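Local coordinates for protein Cap5O (Staphylococcus aureus, PDB 3OJO) that probably oxidises UDP-N-acetyl-mannosamine with NAD as the acceptor, as a dehydrogenase of capsular polysaccharide biosynthesis, at residues B[112-121]-B[140-149]. Residues are numbered along the deposited sequence; the frame is centred on the assembly and turned at random.
Sequences LDSILPFLKK and VKPVIENLGF
Leu-112 turns its CG anti to the backbone nitrogen (chi1 -174°), which sends both methyls across to Val-140, Val-143 and Ile-144. Its CD1 comes within 3.8 Å of Ile-144 CD1, the two side chains meeting nearly at right angles, while CD2 lies 3.9 Å from Val-140 CG1. One turn later Leu-116 forks between two partners: CD1 reaches Val-143 CG1 at 3.7 Å, and CD2 meets Leu-147 CD1 at 3.8 Å. Leu-119 CD1 touches Ile-144 and Leu-147 more loosely.

At Phe-149 the character changes. Its ring, with CG placed anti to the carbonyl carbon (chi1 -73°), reaches over to the backbone of 119-121 as that chain leaves its 3-10 turn. Lys-120 C lies at the ring edge, near its plane, 3.7 Å from Phe-149 CZ, with Leu-119 O and Lys-121 N also at the edge; Leu-119 CB and Lys-121 CG approach obliquely. Lys-121 then bends at its last torsion, and NZ donates to Gly-148 O at 3.2 Å, nearly in line with the carbonyl (161° at O). Gly-148 centres an inverse gamma turn closed by Phe-149 N on Leu-147 O, while its own carbonyl takes the lysine. The ammonium is too far from the ring for more than a weak cation-pi attraction.

These are neighbouring helices, 106-115 and 135-145, of the Rossmann-type NAD-binding domain. Leu-119 rests on Phe-87 and Ile-125 of the parallel strands 86-89 and 124-127, and Val-140 on Leu-157 of strand 156-159. The cofactor is not touched; Leu-112 stays about 9 Å from NAD, side chain to ligand. Chemically, then, branched aliphatic side chains join the helices and the turns that follow them, and the loops beyond meet through the Phe-149 ring against the 119-121 backbone and a hydrogen bond from a probably charged lysine.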
ATOM      1  N   LEU B 112      -7.280 -19.647 -27.882  1.00 44.37           N
ATOM      2  CA  LEU B 112      -6.130 -20.518 -28.110  1.00 43.98           C
ATOM      3  C   LEU B 112      -6.551 -21.718 -28.971  1.00 50.52           C
ATOM      4  O   LEU B 112      -5.848 -22.035 -29.932  1.00 50.72           O
ATOM      5  CB  LEU B 112      -5.434 -20.952 -26.805  1.00 43.28           C
ATOM      6  CG  LEU B 112      -4.102 -21.758 -26.955  1.00 47.56           C
ATOM      7  CD1 LEU B 112      -3.018 -20.974 -27.712  1.00 46.56           C
ATOM      8  CD2 LEU B 112      -3.585 -22.240 -25.605  1.00 50.09           C
ATOM      9  N   ASP B 113      -7.740 -22.303 -28.694  1.00 49.09           N
ATOM     10  CA  ASP B 113      -8.282 -23.440 -29.455  1.00 49.97           C
ATOM     11  C   ASP B 113      -8.613 -23.130 -30.922  1.00 56.75           C
ATOM     12  O   ASP B 113      -8.577 -24.046 -31.748  1.00 58.24           O
ATOM     13  CB  ASP B 113      -9.487 -24.079 -28.759  1.00 51.47           C
ATOM     14  CG  ASP B 113      -9.180 -24.821 -27.485  1.00 67.47           C
ATOM     15  OD1 ASP B 113     -10.049 -24.837 -26.587  1.00 70.54           O
ATOM     16  OD2 ASP B 113      -8.070 -25.391 -27.380  1.00 77.00           O
ATOM     17  N   SER B 114      -8.928 -21.856 -31.247  1.00 53.22           N
ATOM     18  CA  SER B 114      -9.242 -21.395 -32.615  1.00 52.77           C
ATOM     19  C   SER B 114      -7.984 -21.340 -33.497  1.00 56.52           C
ATOM     20  O   SER B 114      -8.059 -21.506 -34.714  1.00 56.55           O
ATOM     21  CB  SER B 114      -9.904 -20.017 -32.572  1.00 56.39           C
ATOM     22  OG  SER B 114      -8.973 -18.947 -32.485  1.00 65.35           O
ATOM     23  N   ILE B 115      -6.837 -21.108 -32.852  1.00 52.53           N
ATOM     24  CA  ILE B 115      -5.500 -20.949 -33.408  1.00 51.64           C
ATOM     25  C   ILE B 115      -4.793 -22.295 -33.674  1.00 54.57           C
ATOM     26  O   ILE B 115      -4.080 -22.421 -34.667  1.00 52.73           O
ATOM     27  CB  ILE B 115      -4.758 -20.015 -32.407  1.00 54.51           C
ATOM     28  CG1 ILE B 115      -4.824 -18.560 -32.871  1.00 55.33           C
ATOM     29  CG2 ILE B 115      -3.350 -20.471 -31.941  1.00 53.67           C
ATOM     30  CD1 ILE B 115      -4.332 -17.558 -31.829  1.00 67.34           C
ATOM     31  N   LEU B 116      -4.992 -23.280 -32.773  1.00 52.14           N
ATOM     32  CA  LEU B 116      -4.383 -24.612 -32.786  1.00 51.65           C
ATOM     33  C   LEU B 116      -4.364 -25.347 -34.139  1.00 58.70           C
ATOM     34  O   LEU B 116      -3.273 -25.769 -34.536  1.00 58.78           O
ATOM     35  CB  LEU B 116      -4.981 -25.510 -31.698  1.00 50.88           C
ATOM     36  CG  LEU B 116      -4.787 -25.131 -30.241  1.00 54.66           C
ATOM     37  CD1 LEU B 116      -5.256 -26.244 -29.351  1.00 53.68           C
ATOM     38  CD2 LEU B 116      -3.332 -24.735 -29.925  1.00 56.74           C
ATOM     39  N   PRO B 117      -5.506 -25.503 -34.882  1.00 56.42           N
ATOM     40  CA  PRO B 117      -5.444 -26.209 -36.180  1.00 56.33           C
ATOM     41  C   PRO B 117      -4.571 -25.558 -37.257  1.00 60.63           C
ATOM     42  O   PRO B 117      -4.257 -26.205 -38.250  1.00 60.84           O
ATOM     43  CB  PRO B 117      -6.908 -26.251 -36.633  1.00 57.75           C
ATOM     44  CG  PRO B 117      -7.708 -25.967 -35.438  1.00 62.14           C
ATOM     45  CD  PRO B 117      -6.889 -25.072 -34.590  1.00 57.82           C
ATOM     46  N   PHE B 118      -4.195 -24.291 -37.075  1.00 57.08           N
ATOM     47  CA  PHE B 118      -3.409 -23.538 -38.050  1.00 56.90           C
ATOM     48  C   PHE B 118      -1.927 -23.461 -37.711  1.00 61.00           C
ATOM     49  O   PHE B 118      -1.150 -22.931 -38.506  1.00 59.97           O
ATOM     50  CB  PHE B 118      -4.015 -22.138 -38.238  1.00 58.80           C
ATOM     51  CG  PHE B 118      -5.493 -22.175 -38.558  1.00 60.50           C
ATOM     52  CD1 PHE B 118      -5.934 -22.341 -39.865  1.00 63.64           C
ATOM     53  CD2 PHE B 118      -6.442 -22.084 -37.547  1.00 62.59           C
ATOM     54  CE1 PHE B 118      -7.296 -22.409 -40.152  1.00 64.78           C
ATOM     55  CE2 PHE B 118      -7.804 -22.155 -37.835  1.00 65.57           C
ATOM     56  CZ  PHE B 118      -8.225 -22.305 -39.135  1.00 63.97           C
ATOM     57  N   LEU B 119      -1.535 -23.998 -36.540  1.00 59.14           N
ATOM     58  CA  LEU B 119      -0.165 -23.961 -36.041  1.00 60.26           C
ATOM     59  C   LEU B 119       0.845 -24.740 -36.859  1.00 66.73           C
ATOM     60  O   LEU B 119       0.626 -25.904 -37.182  1.00 66.18           O
ATOM     61  CB  LEU B 119      -0.091 -24.390 -34.571  1.00 60.36           C
ATOM     62  CG  LEU B 119      -0.511 -23.354 -33.527  1.00 64.71           C
ATOM     63  CD1 LEU B 119      -0.343 -23.911 -32.138  1.00 63.99           C
ATOM     64  CD2 LEU B 119       0.288 -22.074 -33.669  1.00 67.33           C
ATOM     65  N   LYS B 120       1.962 -24.081 -37.171  1.00 65.26           N
ATOM     66  CA  LYS B 120       3.083 -24.626 -37.930  1.00 66.00           C
ATOM     67  C   LYS B 120       4.368 -24.383 -37.134  1.00 71.07           C
ATOM     68  O   LYS B 120       4.403 -23.482 -36.292  1.00 71.79           O
ATOM     69  CB  LYS B 120       3.188 -23.948 -39.321  1.00 69.15           C
ATOM     70  CG  LYS B 120       1.876 -23.830 -40.123  1.00 86.53           C
ATOM     71  CD  LYS B 120       1.505 -25.094 -40.900  1.00 97.48           C
ATOM     72  CE  LYS B 120       0.246 -24.918 -41.726  1.00109.86           C
ATOM     73  NZ  LYS B 120      -0.998 -25.175 -40.940  1.00119.81           N
ATOM     74  N   LYS B 121       5.422 -25.189 -37.382  1.00 65.99           N
ATOM     75  CA  LYS B 121       6.699 -25.007 -36.687  1.00 64.43           C
ATOM     76  C   LYS B 121       7.307 -23.630 -37.008  1.00 65.82           C
ATOM     77  O   LYS B 121       7.204 -23.162 -38.146  1.00 64.41           O
ATOM     78  CB  LYS B 121       7.666 -26.163 -36.980  1.00 65.91           C
ATOM     79  CG  LYS B 121       7.320 -27.426 -36.192  1.00 75.65           C
ATOM     80  CD  LYS B 121       8.230 -28.599 -36.489  1.00 84.03           C
ATOM     81  CE  LYS B 121       8.065 -29.720 -35.481  1.00 91.27           C
ATOM     82  NZ  LYS B 121       6.711 -30.355 -35.522  1.00 98.07           N
ATOM     83  N   VAL B 140      -1.211 -22.743 -21.128  1.00 47.81           N
ATOM     84  CA  VAL B 140      -0.919 -22.557 -22.553  1.00 45.93           C
ATOM     85  C   VAL B 140       0.073 -23.633 -23.021  1.00 52.25           C
ATOM     86  O   VAL B 140      -0.248 -24.384 -23.946  1.00 52.74           O
ATOM     87  CB  VAL B 140      -0.505 -21.088 -22.908  1.00 46.82           C
ATOM     88  CG1 VAL B 140      -0.161 -20.936 -24.383  1.00 45.62           C
ATOM     89  CG2 VAL B 140      -1.608 -20.106 -22.529  1.00 46.17           C
ATOM     90  N   LYS B 141       1.230 -23.748 -22.336  1.00 49.49           N
ATOM     91  CA  LYS B 141       2.300 -24.714 -22.615  1.00 49.99           C
ATOM     92  C   LYS B 141       1.806 -26.192 -22.717  1.00 56.19           C
ATOM     93  O   LYS B 141       2.045 -26.797 -23.766  1.00 54.83           O
ATOM     94  CB  LYS B 141       3.460 -24.524 -21.624  1.00 52.32           C
ATOM     95  CG  LYS B 141       4.726 -25.317 -21.879  1.00 73.38           C
ATOM     96  CD  LYS B 141       5.686 -25.092 -20.720  1.00 83.36           C
ATOM     97  CE  LYS B 141       6.633 -26.239 -20.514  1.00 93.22           C
ATOM     98  NZ  LYS B 141       7.307 -26.141 -19.198  1.00101.89           N
ATOM     99  N   PRO B 142       1.048 -26.758 -21.733  1.00 54.27           N
ATOM    100  CA  PRO B 142       0.553 -28.149 -21.871  1.00 54.07           C
ATOM    101  C   PRO B 142      -0.333 -28.432 -23.082  1.00 58.06           C
ATOM    102  O   PRO B 142      -0.273 -29.528 -23.637  1.00 59.59           O
ATOM    103  CB  PRO B 142      -0.242 -28.365 -20.590  1.00 56.06           C
ATOM    104  CG  PRO B 142       0.378 -27.434 -19.626  1.00 61.19           C
ATOM    105  CD  PRO B 142       0.658 -26.205 -20.423  1.00 56.36           C
ATOM    106  N   VAL B 143      -1.157 -27.458 -23.478  1.00 52.64           N
ATOM    107  CA  VAL B 143      -2.054 -27.554 -24.630  1.00 50.81           C
ATOM    108  C   VAL B 143      -1.213 -27.645 -25.919  1.00 54.88           C
ATOM    109  O   VAL B 143      -1.491 -28.484 -26.780  1.00 54.14           O
ATOM    110  CB  VAL B 143      -3.070 -26.377 -24.644  1.00 52.90           C
ATOM    111  CG1 VAL B 143      -3.829 -26.292 -25.965  1.00 52.18           C
ATOM    112  CG2 VAL B 143      -4.046 -26.492 -23.478  1.00 52.47           C
ATOM    113  N   ILE B 144      -0.187 -26.791 -26.030  1.00 51.53           N
ATOM    114  CA  ILE B 144       0.688 -26.754 -27.187  1.00 52.44           C
ATOM    115  C   ILE B 144       1.579 -27.992 -27.243  1.00 61.52           C
ATOM    116  O   ILE B 144       1.734 -28.586 -28.309  1.00 62.35           O
ATOM    117  CB  ILE B 144       1.458 -25.410 -27.258  1.00 55.12           C
ATOM    118  CG1 ILE B 144       0.614 -24.332 -27.981  1.00 56.02           C
ATOM    119  CG2 ILE B 144       2.760 -25.583 -27.985  1.00 54.24           C
ATOM    120  CD1 ILE B 144      -0.319 -23.590 -27.178  1.00 67.30           C
ATOM    121  N   GLU B 145       2.122 -28.410 -26.090  1.00 60.24           N
ATOM    122  CA  GLU B 145       2.974 -29.601 -25.998  1.00 60.34           C
ATOM    123  C   GLU B 145       2.218 -30.906 -26.284  1.00 65.54           C
ATOM    124  O   GLU B 145       2.830 -31.891 -26.704  1.00 64.70           O
ATOM    125  CB  GLU B 145       3.750 -29.633 -24.678  1.00 61.36           C
ATOM    126  CG  GLU B 145       5.001 -28.763 -24.755  1.00 68.45           C
ATOM    127  CD  GLU B 145       5.836 -28.631 -23.499  1.00 85.42           C
ATOM    128  OE1 GLU B 145       5.264 -28.743 -22.391  1.00 63.22           O
ATOM    129  OE2 GLU B 145       7.062 -28.403 -23.622  1.00 82.56           O
ATOM    130  N   ASN B 146       0.880 -30.879 -26.137  1.00 63.36           N
ATOM    131  CA  ASN B 146      -0.016 -31.996 -26.439  1.00 64.02           C
ATOM    132  C   ASN B 146      -0.050 -32.282 -27.941  1.00 70.17           C
ATOM    133  O   ASN B 146      -0.327 -33.414 -28.346  1.00 69.79           O
ATOM    134  CB  ASN B 146      -1.417 -31.731 -25.921  1.00 64.53           C
ATOM    135  CG  ASN B 146      -1.987 -32.918 -25.185  1.00 92.43           C
ATOM    136  OD1 ASN B 146      -2.903 -33.602 -25.661  1.00 80.18           O
ATOM    137  ND2 ASN B 146      -1.413 -33.220 -24.028  1.00 88.74           N
ATOM    138  N   LEU B 147       0.235 -31.245 -28.761  1.00 67.71           N
ATOM    139  CA  LEU B 147       0.371 -31.307 -30.227  1.00 67.76           C
ATOM    140  C   LEU B 147       1.857 -31.596 -30.472  1.00 73.64           C
ATOM    141  O   LEU B 147       2.607 -31.501 -29.506  1.00 72.68           O
ATOM    142  CB  LEU B 147       0.015 -29.940 -30.834  1.00 67.66           C
ATOM    143  CG  LEU B 147      -1.317 -29.316 -30.417  1.00 71.84           C
ATOM    144  CD1 LEU B 147      -1.441 -27.902 -30.918  1.00 71.70           C
ATOM    145  CD2 LEU B 147      -2.472 -30.133 -30.921  1.00 74.48           C
ATOM    146  N   GLY B 148       2.311 -31.808 -31.696  1.00 73.17           N
ATOM    147  CA  GLY B 148       3.734 -32.080 -31.922  1.00 73.94           C
ATOM    148  C   GLY B 148       4.648 -30.883 -31.731  1.00 78.43           C
ATOM    149  O   GLY B 148       5.370 -30.516 -32.667  1.00 79.09           O
ATOM    150  N   PHE B 149       4.636 -30.264 -30.524  1.00 73.51           N
ATOM    151  CA  PHE B 149       5.415 -29.051 -30.269  1.00 73.61           C
ATOM    152  C   PHE B 149       6.278 -29.007 -29.008  1.00 76.20           C
ATOM    153  O   PHE B 149       5.907 -29.569 -27.973  1.00 74.83           O
ATOM    154  CB  PHE B 149       4.525 -27.798 -30.362  1.00 75.90           C
ATOM    155  CG  PHE B 149       4.099 -27.391 -31.755  1.00 78.04           C
ATOM    156  CD1 PHE B 149       4.994 -26.768 -32.621  1.00 81.00           C
ATOM    157  CD2 PHE B 149       2.789 -27.582 -32.187  1.00 80.95           C
ATOM    158  CE1 PHE B 149       4.601 -26.388 -33.912  1.00 82.05           C
ATOM    159  CE2 PHE B 149       2.393 -27.189 -33.476  1.00 83.69           C
ATOM    160  CZ  PHE B 149       3.302 -26.588 -34.327  1.00 81.32           C
TER